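Local coordinates for protein ornithine aminotransferase (Plasmodium falciparum, PDB 3LG0) that probably catalyses the pyridoxal-phosphate-dependent transfer of an amino group from L-ornithine to 2-oxoglutarate, giving the semialdehyde of glutamate and glutamate itself on the route to proline, at residues A[255-260]-A[272-277]. Numbering follows the deposited sequence.
Sequences PDVILL and SAILAN
With CG trans to the carbonyl carbon in both residues (chi1 near -65°), L260 and L275 cross at a slant on the face shared with I258 and A273 and meet methyl to methyl, L260 CD1 lying 3.7 Å from L275 CD1. The same L275 methyl reaches back over CB of I258. On the face bearing V257, L259, I274 and A276, the two branches of I274 part: CG1 runs alongside L259, 3.7 Å from its CD2, while CG2 turns to CG1 of V257 at 3.8 Å. V257 CG2 reaches the CB of A276 more loosely.

These antiparallel strands form a beta hairpin in the seven-stranded mixed sheet of the class-III aminotransferase; 272-276 is the strand antiparallel to its neighbours, inserted between 257-260 and 105-109, and helix 112-129 packs on the I274 face through T118 and L122. The connection between the strands carries K262, by similarity the lysine that forms the Schiff base with pyridoxal phosphate, though none is attached here, and at that end S272 OG donates a hydrogen bond to T111 O.

The backbones are gripped by two reciprocal pairs of hydrogen bonds, I258 with L275 and L260 with A273. I258 N to L275 O (3.0 Å) and L275 N to I258 O both lie in the acceptor's carbonyl plane. L260 N reaches A273 O almost straight, at 172°, whereas A273 N approaches L260 O from above the carbonyl plane and the bond bends to 153°. Between these pairs, CA of I274 and of L259 add CA-H...O contacts to I258 O and A273 O. Where the strands diverge at the other end, a water donates to D256 O and accepts from N277 N (2.6 Å from water O to N), while D256 OD2 accepts a hydrogen bond from F230 N.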
loop_
_atom_site.group_PDB
_atom_site.type_symbol
_atom_site.label_atom_id
_atom_site.label_comp_id
_atom_site.label_asym_id
_atom_site.label_seq_id
_atom_site.Cartn_x
_atom_site.Cartn_y
_atom_site.Cartn_z
ATOM N N PRO A 255 9.255 -7.093 22.973
ATOM C CA PRO A 255 10.005 -7.503 21.780
ATOM C C PRO A 255 11.001 -6.417 21.356
ATOM O O PRO A 255 10.796 -5.243 21.695
ATOM C CB PRO A 255 8.903 -7.686 20.722
ATOM C CG PRO A 255 7.642 -7.856 21.510
ATOM C CD PRO A 255 7.811 -6.988 22.713
ATOM N N ASP A 256 12.056 -6.800 20.636
ATOM C CA ASP A 256 13.013 -5.819 20.116
ATOM C C ASP A 256 12.380 -4.997 18.998
ATOM O O ASP A 256 12.670 -3.810 18.842
ATOM C CB ASP A 256 14.254 -6.503 19.559
ATOM C CG ASP A 256 14.950 -7.363 20.581
ATOM O OD1 ASP A 256 15.457 -6.805 21.574
ATOM O OD2 ASP A 256 14.983 -8.598 20.390
ATOM N N VAL A 257 11.518 -5.648 18.216
ATOM C CA VAL A 257 10.887 -5.018 17.068
ATOM C C VAL A 257 9.394 -5.327 17.053
ATOM O O VAL A 257 8.983 -6.472 17.229
ATOM C CB VAL A 257 11.541 -5.501 15.763
ATOM C CG1 VAL A 257 10.869 -4.856 14.561
ATOM C CG2 VAL A 257 13.063 -5.200 15.772
ATOM N N ILE A 258 8.579 -4.299 16.872
ATOM C CA ILE A 258 7.131 -4.464 16.759
ATOM C C ILE A 258 6.649 -4.072 15.363
ATOM O O ILE A 258 7.085 -3.048 14.832
ATOM C CB ILE A 258 6.396 -3.582 17.773
ATOM C CG1 ILE A 258 6.823 -3.928 19.196
ATOM C CG2 ILE A 258 4.871 -3.740 17.622
ATOM C CD1 ILE A 258 6.204 -5.187 19.728
ATOM N N LEU A 259 5.763 -4.891 14.778
ATOM C CA LEU A 259 5.017 -4.527 13.558
ATOM C C LEU A 259 3.557 -4.155 13.888
ATOM O O LEU A 259 2.843 -4.919 14.546
ATOM C CB LEU A 259 4.976 -5.675 12.541
ATOM C CG LEU A 259 6.201 -6.477 12.143
ATOM C CD1 LEU A 259 5.926 -7.146 10.795
ATOM C CD2 LEU A 259 7.387 -5.571 12.058
ATOM N N LEU A 260 3.105 -3.011 13.391
ATOM C CA LEU A 260 1.733 -2.567 13.601
ATOM C C LEU A 260 1.059 -2.265 12.270
ATOM O O LEU A 260 1.731 -1.955 11.285
ATOM C CB LEU A 260 1.700 -1.292 14.454
ATOM C CG LEU A 260 2.203 -1.324 15.903
ATOM C CD1 LEU A 260 2.155 0.076 16.511
ATOM C CD2 LEU A 260 1.355 -2.277 16.728
ATOM N N SER A 272 0.816 1.300 8.162
ATOM C CA SER A 272 1.494 0.286 8.942
ATOM C C SER A 272 2.762 0.926 9.499
ATOM O O SER A 272 3.140 2.033 9.091
ATOM C CB SER A 272 1.819 -0.929 8.063
ATOM O OG SER A 272 2.833 -0.597 7.146
ATOM N N ALA A 273 3.420 0.236 10.419
ATOM C CA ALA A 273 4.605 0.789 11.080
ATOM C C ALA A 273 5.516 -0.292 11.655
ATOM O O ALA A 273 5.062 -1.362 12.061
ATOM C CB ALA A 273 4.186 1.776 12.216
ATOM N N ILE A 274 6.802 0.028 11.711
ATOM C CA ILE A 274 7.750 -0.760 12.441
ATOM C C ILE A 274 8.324 0.094 13.580
ATOM O O ILE A 274 8.733 1.238 13.373
ATOM C CB ILE A 274 8.869 -1.266 11.525
ATOM C CG1 ILE A 274 8.326 -2.307 10.553
ATOM C CG2 ILE A 274 9.978 -1.895 12.332
ATOM C CD1 ILE A 274 9.299 -2.626 9.413
ATOM N N LEU A 275 8.342 -0.463 14.789
ATOM C CA LEU A 275 8.944 0.226 15.932
ATOM C C LEU A 275 10.153 -0.559 16.386
ATOM O O LEU A 275 10.109 -1.792 16.486
ATOM C CB LEU A 275 7.976 0.308 17.105
ATOM C CG LEU A 275 6.707 1.121 16.962
ATOM C CD1 LEU A 275 5.611 0.455 17.801
ATOM C CD2 LEU A 275 6.946 2.556 17.411
ATOM N N ALA A 276 11.226 0.154 16.686
ATOM C CA ALA A 276 12.456 -0.486 17.123
ATOM C C ALA A 276 13.325 0.571 17.795
ATOM O O ALA A 276 13.099 1.770 17.620
ATOM C CB ALA A 276 13.178 -1.115 15.925
ATOM N N ASN A 277 14.307 0.132 18.570
ATOM C CA ASN A 277 15.232 1.074 19.196
ATOM C C ASN A 277 16.382 1.441 18.271
ATOM O O ASN A 277 16.570 0.801 17.243
ATOM C CB ASN A 277 15.756 0.506 20.509
ATOM C CG ASN A 277 14.711 0.497 21.580
ATOM O OD1 ASN A 277 13.890 1.414 21.673
ATOM N ND2 ASN A 277 14.722 -0.543 22.404
HETATM O O HOH W 1 14.786 -2.367 19.231
#